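Local coordinates for putative TRAP PERIPLASMIC SOLUTE BINDING PROTEIN (Haemophilus influenzae, PDB 4PBQ), which binds L-gulonate and probably serves as the periplasmic solute-binding component of a TRAP transport system, at residues L29-Y32 against P38-I41; A42-F47 against I61-N66; S121-K126 against Q321-A326. All coordinates share one frame; numbering follows the deposited sequence.

Contact 1 (L29-Y32 against P38-I41); sequences LGHY and PSHI. With 2UF (L-gulonate), chain D.
Ser39 and His40, in the first turn of helix 38-54, meet His31, which follows Gly30 in the chain, where the first beta-alpha-beta unit of this family 7 solute-binding protein turns from strand to helix. Ser39 approaches loosely, its OG 4.4 Å from CE1 of the His31 ring. That hydroxyl is hydrogen-bonded to His37 ND1, within the loop that leads into the helix. His40 follows with the main interaction, a hydrogen bond of 3.0 Å between its ND1 and His31 NE2. The bond is nearly straight, at 163°, and each nitrogen lies at the edge of the other ring, close to its plane. The imidazoles therefore meet rim to rim, their planes turned 44° apart, with neither ring over the face of the other. His40 CG stands anti to the backbone N (chi1 -170°), which places ND1 in front of the incoming NE2. Pro65 touches both rings, and the ND1 of His31 bonds to Asn33 N, so both nitrogens of the His31 imidazole have a partner, the one at ND1 weak. Tyr32, next after His31, reaches the ligand, its OH 2.8 Å from O3 of L-gulonate. Either imidazole could supply the shared proton; since one nitrogen must accept, at least one of the two histidines is probably neutral.

Contact 2 (A42-F47 against I61-N66); sequences ALQEYF and IRLYPN
Leu63 pushes its CD1 methyl against the first turns of helix 38-54, in the second half of a beta-alpha-beta crossover made by strand 25-30, this helix and strand 59-64. The methyl lies 3.6 Å from Gln44 CG and 4.0 Å from Leu43 CB, and so sits where two consecutive helix residues leave the backbone. Only the aliphatic base of Gln44 takes part; its chain runs on extended past CG and crosses the leucine at a slant. One turn further along the helix, Phe47 meets Ile61, with CD2 of the ring 4.2 Å from the CG2 methyl. The two side chains cross at about a right angle, and the methyl comes to the ring obliquely. Phe47 starts out across the line to the strand, but with CG anti to the backbone N (chi1 -169°) its ring ends nearer to it. Leu63 and Ile61 are two apart in the strand and therefore face the helix together, while Arg62 and Tyr64 point to the other side of the sheet. Helix and strand run almost antiparallel, at 167°, with their axes 9.9 Å apart, a separation spanned mainly by the side chains of Leu63, Ile61 and Phe47. Beyond this first shell, Leu29 of the neighbouring strand touches Leu43, Phe47, Ile61 and Leu63 and extends the apolar layer. Tyr261 of helix 248-281 packs on Ala42 and Leu43. The backbone of Ile61 is hydrogen-bonded by side chains further along helix 38-54, its N to Glu52 OE2 and its O to Lys48 NZ. Between residues 43 and 47 the helix widens into a pi-type turn, where Phe47 N makes two weak bonds, to Ala42 O and to Leu43 O, each 3.3 Å long.

Contact 3 (S121-K126 against Q321-A326); sequences SPIANK and QKINEA
Ser121 and Ile123, at the start of helix 122-129, pack against the last turns of the C-terminal helix 316-326, a helix-helix contact between parts of the chain about 195 residues apart. Ser121 holds the N-cap position of its helix and makes the closest approach, its CB 3.6 Å from Ala326 CB. Its OG also borders that methyl, at 3.7 Å, but finds its polar partner in the carbonyl O of Val118, at the end of the preceding helix 112-119. The small side chains of Ser121 and Ala326 let the backbones come near, with CA atoms 6.4 Å apart. Ile123 makes most of the apolar contact and crosses Lys322 at about a right angle. Its CB and CG1 both lie 4.1 Å from Lys322 CB, and its CD1 meets CD further along the lysine chain. With CG1 anti to the backbone N (chi1 -180°), that longer branch is laid against Lys322, while the CG2 methyl turns to Ile323 and comes within 4.4 Å of its CG1. Lys322 starts toward Ile123 with its aliphatic carbons, but the chain then bends off, and its NZ forms a salt bridge with Asp318 one turn back in the same helix. Its hydrocarbon part thus covers the isoleucine while its charge is paired with that aspartate. Ile323 continues inward onto Val102, Trp103 and Leu108, and Ala124 also packs on Trp103, so both helices rest on the same loop region. On the outer side of the C-terminal helix, Gln321 NE2 donates to Glu325 OE2 at 3.0 Å, with the acceptor in the amide plane and the donor above the carboxylate plane.

How the contacts relate
Contacts 1 and 2 both lie within one beta-alpha-beta unit and share helix 38-54; their centres lie 6 Å apart. Strands 25-30 and 59-64 tie them through probable backbone hydrogen bonds, Leu29 O to Tyr64 N and Leu29 N to Arg62 O, each 2.8 Å. Side chains join as well, with His40 CE1 3.7 Å from Leu63 CB. Through Tyr32, contact 1 borders the L-gulonate pocket, which Glu72, Glu104, Arg167, Asn171 and Asn207 help to complete, whereas the side chain of Leu43 in contact 2 stands about 14 Å from the ligand. Contact 3 is separate, its centre 26 Å from that of contact 1 and 28 Å from that of contact 2.

Contact 1 (L29-Y32 against P38-I41)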
# COMPACT_ATOMS: atom_id res chain seq x y z
N LEU A 29 2.35 -11.14 -13.58
CA LEU A 29 2.08 -9.97 -12.73
C LEU A 29 1.57 -10.44 -11.38
O LEU A 29 0.45 -10.97 -11.24
CB LEU A 29 1.05 -9.05 -13.40
CG LEU A 29 0.91 -7.67 -12.78
CD1 LEU A 29 0.20 -6.78 -13.79
CD2 LEU A 29 0.17 -7.68 -11.45
N GLY A 30 2.39 -10.24 -10.35
CA GLY A 30 2.04 -10.74 -9.03
C GLY A 30 1.68 -9.64 -8.05
O GLY A 30 2.23 -8.57 -8.11
N HIS A 31 0.72 -9.92 -7.18
CA HIS A 31 0.40 -9.00 -6.10
C HIS A 31 -0.16 -9.75 -4.90
O HIS A 31 -0.43 -10.96 -4.97
CB HIS A 31 -0.53 -7.88 -6.59
CG HIS A 31 -1.90 -8.33 -6.94
ND1 HIS A 31 -2.95 -8.31 -6.05
CD2 HIS A 31 -2.40 -8.79 -8.12
CE1 HIS A 31 -4.05 -8.73 -6.66
NE2 HIS A 31 -3.74 -9.03 -7.91
N TYR A 32 -0.33 -9.02 -3.79
CA TYR A 32 -0.75 -9.62 -2.53
C TYR A 32 -2.24 -9.52 -2.17
O TYR A 32 -2.69 -10.17 -1.22
CB TYR A 32 0.07 -9.03 -1.38
CG TYR A 32 -0.14 -7.58 -0.97
CD1 TYR A 32 -1.25 -7.20 -0.24
CD2 TYR A 32 0.84 -6.62 -1.24
CE1 TYR A 32 -1.40 -5.89 0.20
CE2 TYR A 32 0.69 -5.30 -0.80
CZ TYR A 32 -0.43 -4.95 -0.08
OH TYR A 32 -0.57 -3.65 0.36
N PRO A 38 -10.19 -4.07 -5.74
CA PRO A 38 -10.27 -3.19 -6.93
C PRO A 38 -9.04 -3.16 -7.84
O PRO A 38 -9.18 -3.01 -9.06
CB PRO A 38 -10.52 -1.81 -6.31
CG PRO A 38 -11.35 -2.13 -5.08
CD PRO A 38 -10.68 -3.39 -4.53
N SER A 39 -7.85 -3.27 -7.28
CA SER A 39 -6.63 -3.38 -8.09
C SER A 39 -6.69 -4.57 -9.04
O SER A 39 -6.30 -4.46 -10.21
CB SER A 39 -5.37 -3.44 -7.19
OG SER A 39 -5.39 -4.57 -6.35
N HIS A 40 -7.19 -5.70 -8.57
CA HIS A 40 -7.21 -6.88 -9.42
C HIS A 40 -8.24 -6.72 -10.51
O HIS A 40 -7.98 -7.05 -11.65
CB HIS A 40 -7.54 -8.16 -8.64
CG HIS A 40 -7.32 -9.40 -9.45
ND1 HIS A 40 -6.09 -9.99 -9.58
CD2 HIS A 40 -8.17 -10.15 -10.19
CE1 HIS A 40 -6.18 -11.04 -10.37
NE2 HIS A 40 -7.43 -11.16 -10.75
N ILE A 41 -9.42 -6.24 -10.12
CA ILE A 41 -10.51 -6.04 -11.07
C ILE A 41 -10.08 -5.06 -12.16
O ILE A 41 -10.29 -5.32 -13.34
CB ILE A 41 -11.77 -5.51 -10.34
CG1 ILE A 41 -12.35 -6.62 -9.44
CG2 ILE A 41 -12.84 -5.10 -11.31
CD1 ILE A 41 -13.39 -6.14 -8.45
O6A 2UF D . 1.69 -6.48 4.51
C6 2UF D . 1.15 -5.38 4.68
O6B 2UF D . 0.56 -5.02 5.71
C5 2UF D . 1.18 -4.41 3.49
O5 2UF D . 0.04 -3.57 3.57
C4 2UF D . 2.46 -3.55 3.50
O4 2UF D . 3.61 -4.39 3.29
C3 2UF D . 2.37 -2.45 2.42
O3 2UF D . 2.00 -2.99 1.10
C2 2UF D . 3.71 -1.69 2.28
O2 2UF D . 3.38 -0.53 1.54
C1 2UF D . 4.26 -1.23 3.66
O1 2UF D . 5.41 -0.40 3.40

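Contact 2 (A42-F47 against I61-N66)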
# COMPACT_ATOMS: atom_id res chain seq x y z
N ALA A 42 -9.46 -3.96 -11.75
CA ALA A 42 -8.97 -2.97 -12.71
C ALA A 42 -7.82 -3.49 -13.59
O ALA A 42 -7.73 -3.15 -14.77
CB ALA A 42 -8.58 -1.67 -11.99
N LEU A 43 -6.94 -4.32 -13.02
CA LEU A 43 -5.90 -4.99 -13.80
C LEU A 43 -6.54 -5.85 -14.88
O LEU A 43 -6.10 -5.84 -16.03
CB LEU A 43 -5.04 -5.88 -12.91
CG LEU A 43 -3.92 -5.23 -12.13
CD1 LEU A 43 -3.25 -6.29 -11.29
CD2 LEU A 43 -2.89 -4.53 -13.02
N GLN A 44 -7.56 -6.61 -14.50
CA GLN A 44 -8.24 -7.49 -15.46
C GLN A 44 -8.92 -6.74 -16.60
O GLN A 44 -8.79 -7.12 -17.77
CB GLN A 44 -9.33 -8.32 -14.77
CG GLN A 44 -8.89 -9.35 -13.78
CD GLN A 44 -10.10 -10.06 -13.12
OE1 GLN A 44 -10.97 -9.42 -12.49
NE2 GLN A 44 -10.15 -11.38 -13.27
N GLU A 45 -9.65 -5.69 -16.26
CA GLU A 45 -10.53 -5.05 -17.23
C GLU A 45 -9.82 -3.99 -18.06
O GLU A 45 -10.22 -3.74 -19.21
CB GLU A 45 -11.72 -4.43 -16.51
CG GLU A 45 -12.67 -5.45 -15.95
CD GLU A 45 -13.05 -6.51 -16.97
OE1 GLU A 45 -13.41 -6.13 -18.13
OE2 GLU A 45 -12.96 -7.72 -16.62
N TYR A 46 -8.81 -3.35 -17.48
CA TYR A 46 -8.21 -2.15 -18.09
C TYR A 46 -6.75 -2.35 -18.47
O TYR A 46 -6.35 -2.00 -19.58
CB TYR A 46 -8.39 -0.92 -17.18
CG TYR A 46 -9.83 -0.72 -16.82
CD1 TYR A 46 -10.77 -0.42 -17.79
CD2 TYR A 46 -10.27 -0.88 -15.51
CE1 TYR A 46 -12.10 -0.28 -17.47
CE2 TYR A 46 -11.60 -0.74 -15.19
CZ TYR A 46 -12.50 -0.44 -16.16
OH TYR A 46 -13.83 -0.30 -15.84
N PHE A 47 -5.94 -2.93 -17.59
CA PHE A 47 -4.53 -3.07 -17.89
C PHE A 47 -4.32 -4.24 -18.84
O PHE A 47 -3.80 -4.07 -19.95
CB PHE A 47 -3.70 -3.25 -16.60
CG PHE A 47 -2.23 -3.15 -16.82
CD1 PHE A 47 -1.66 -1.94 -17.22
CD2 PHE A 47 -1.40 -4.25 -16.62
CE1 PHE A 47 -0.29 -1.83 -17.46
CE2 PHE A 47 -0.03 -4.14 -16.83
CZ PHE A 47 0.53 -2.94 -17.25
N ILE A 61 -0.56 -10.61 -20.26
CA ILE A 61 -0.36 -10.18 -18.88
C ILE A 61 -1.07 -11.18 -17.98
O ILE A 61 -2.30 -11.15 -17.86
CB ILE A 61 -0.93 -8.77 -18.63
CG1 ILE A 61 -0.48 -7.77 -19.72
CG2 ILE A 61 -0.55 -8.30 -17.22
CD1 ILE A 61 1.04 -7.56 -19.86
N ARG A 62 -0.31 -12.12 -17.42
CA ARG A 62 -0.90 -13.21 -16.61
C ARG A 62 -0.96 -12.75 -15.13
O ARG A 62 0.06 -12.48 -14.55
CB ARG A 62 -0.09 -14.50 -16.72
CG ARG A 62 0.00 -15.02 -18.15
CD ARG A 62 0.46 -16.47 -18.17
NE ARG A 62 -0.60 -17.38 -17.73
CZ ARG A 62 -0.39 -18.62 -17.29
NH1 ARG A 62 -1.41 -19.38 -16.91
NH2 ARG A 62 0.85 -19.10 -17.23
N LEU A 63 -2.15 -12.69 -14.56
CA LEU A 63 -2.34 -12.16 -13.21
C LEU A 63 -2.20 -13.25 -12.13
O LEU A 63 -2.71 -14.38 -12.27
CB LEU A 63 -3.71 -11.49 -13.07
CG LEU A 63 -3.98 -10.41 -14.13
CD1 LEU A 63 -5.31 -9.73 -13.85
CD2 LEU A 63 -2.85 -9.34 -14.17
N TYR A 64 -1.51 -12.89 -11.06
CA TYR A 64 -1.28 -13.80 -9.94
C TYR A 64 -1.56 -13.06 -8.63
O TYR A 64 -0.67 -12.47 -8.04
CB TYR A 64 0.16 -14.28 -9.95
CG TYR A 64 0.49 -15.25 -11.08
CD1 TYR A 64 0.28 -16.62 -10.95
CD2 TYR A 64 1.03 -14.78 -12.27
CE1 TYR A 64 0.62 -17.51 -11.98
CE2 TYR A 64 1.37 -15.65 -13.30
CZ TYR A 64 1.16 -17.00 -13.16
OH TYR A 64 1.50 -17.84 -14.20
N PRO A 65 -2.82 -13.10 -8.18
CA PRO A 65 -3.18 -12.39 -6.96
C PRO A 65 -2.77 -13.20 -5.71
O PRO A 65 -2.21 -14.29 -5.81
CB PRO A 65 -4.69 -12.31 -7.07
CG PRO A 65 -5.06 -13.65 -7.74
CD PRO A 65 -3.96 -13.83 -8.76
N ASN A 66 -3.06 -12.66 -4.55
CA ASN A 66 -3.04 -13.40 -3.29
C ASN A 66 -1.72 -14.14 -3.01
O ASN A 66 -1.73 -15.26 -2.51
CB ASN A 66 -4.19 -14.39 -3.26
CG ASN A 66 -4.56 -14.79 -1.85
OD1 ASN A 66 -4.25 -14.08 -0.87
ND2 ASN A 66 -5.22 -15.94 -1.73

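Contact 3 (S121-K126 against Q321-A326)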
# COMPACT_ATOMS: atom_id res chain seq x y z
N SER A 121 1.45 14.19 -8.91
CA SER A 121 2.22 15.42 -9.08
C SER A 121 3.64 15.14 -9.57
O SER A 121 4.09 14.01 -9.58
CB SER A 121 2.28 16.20 -7.76
OG SER A 121 3.20 15.62 -6.86
N PRO A 122 4.37 16.19 -9.99
CA PRO A 122 5.72 15.97 -10.50
C PRO A 122 6.67 15.33 -9.51
O PRO A 122 7.47 14.47 -9.91
CB PRO A 122 6.19 17.40 -10.84
CG PRO A 122 4.94 18.11 -11.21
CD PRO A 122 3.87 17.54 -10.30
N ILE A 123 6.59 15.69 -8.24
CA ILE A 123 7.51 15.13 -7.25
C ILE A 123 7.32 13.60 -7.13
O ILE A 123 8.28 12.86 -7.03
CB ILE A 123 7.42 15.84 -5.86
CG1 ILE A 123 8.41 15.23 -4.87
CG2 ILE A 123 6.01 15.75 -5.29
CD1 ILE A 123 9.86 15.26 -5.33
N ALA A 124 6.07 13.13 -7.19
CA ALA A 124 5.80 11.69 -7.15
C ALA A 124 6.35 11.00 -8.40
O ALA A 124 6.86 9.89 -8.35
CB ALA A 124 4.30 11.46 -7.02
N ASN A 125 6.24 11.67 -9.54
CA ASN A 125 6.79 11.13 -10.79
C ASN A 125 8.31 11.01 -10.69
O ASN A 125 8.91 10.00 -11.05
CB ASN A 125 6.41 12.02 -11.97
CG ASN A 125 6.96 11.51 -13.30
OD1 ASN A 125 6.31 10.73 -13.99
ND2 ASN A 125 8.16 11.95 -13.64
N LYS A 126 8.93 12.05 -10.16
CA LYS A 126 10.38 12.11 -10.07
C LYS A 126 10.93 11.04 -9.13
O LYS A 126 11.92 10.39 -9.44
CB LYS A 126 10.84 13.50 -9.64
CG LYS A 126 12.33 13.64 -9.46
CD LYS A 126 12.71 15.09 -9.13
CE LYS A 126 14.15 15.20 -8.65
NZ LYS A 126 14.31 14.67 -7.26
N GLN A 321 8.18 19.59 1.59
CA GLN A 321 7.77 20.89 1.07
C GLN A 321 7.08 20.75 -0.29
O GLN A 321 6.04 21.35 -0.53
CB GLN A 321 8.96 21.84 0.95
CG GLN A 321 8.65 23.09 0.14
CD GLN A 321 9.76 24.13 0.20
OE1 GLN A 321 10.74 23.98 0.93
NE2 GLN A 321 9.59 25.20 -0.57
N LYS A 322 7.66 19.96 -1.18
CA LYS A 322 7.07 19.80 -2.51
C LYS A 322 5.75 19.04 -2.45
O LYS A 322 4.84 19.31 -3.23
CB LYS A 322 8.05 19.09 -3.44
CG LYS A 322 9.30 19.92 -3.75
CD LYS A 322 10.05 19.36 -4.95
CE LYS A 322 11.48 19.88 -5.02
NZ LYS A 322 11.58 21.29 -4.59
N ILE A 323 5.67 18.09 -1.53
CA ILE A 323 4.43 17.33 -1.33
C ILE A 323 3.32 18.28 -0.86
O ILE A 323 2.21 18.27 -1.38
CB ILE A 323 4.66 16.19 -0.33
CG1 ILE A 323 5.44 15.06 -1.02
CG2 ILE A 323 3.33 15.68 0.21
CD1 ILE A 323 5.92 13.95 -0.08
N ASN A 324 3.65 19.12 0.11
CA ASN A 324 2.69 20.11 0.59
C ASN A 324 2.29 21.11 -0.50
O ASN A 324 1.12 21.46 -0.61
CB ASN A 324 3.23 20.82 1.84
CG ASN A 324 3.13 19.94 3.08
OD1 ASN A 324 2.28 19.06 3.16
ND2 ASN A 324 4.01 20.18 4.05
N GLU A 325 3.24 21.53 -1.32
CA GLU A 325 2.94 22.44 -2.43
C GLU A 325 2.01 21.81 -3.48
O GLU A 325 1.27 22.52 -4.16
CB GLU A 325 4.24 22.93 -3.06
CG GLU A 325 5.03 23.82 -2.10
CD GLU A 325 6.44 24.14 -2.57
OE1 GLU A 325 6.97 23.44 -3.46
OE2 GLU A 325 7.02 25.11 -2.02
N ALA A 326 2.04 20.49 -3.61
CA ALA A 326 1.19 19.79 -4.58
C ALA A 326 -0.24 19.57 -4.08
O ALA A 326 -1.12 19.22 -4.86
CB ALA A 326 1.81 18.45 -4.95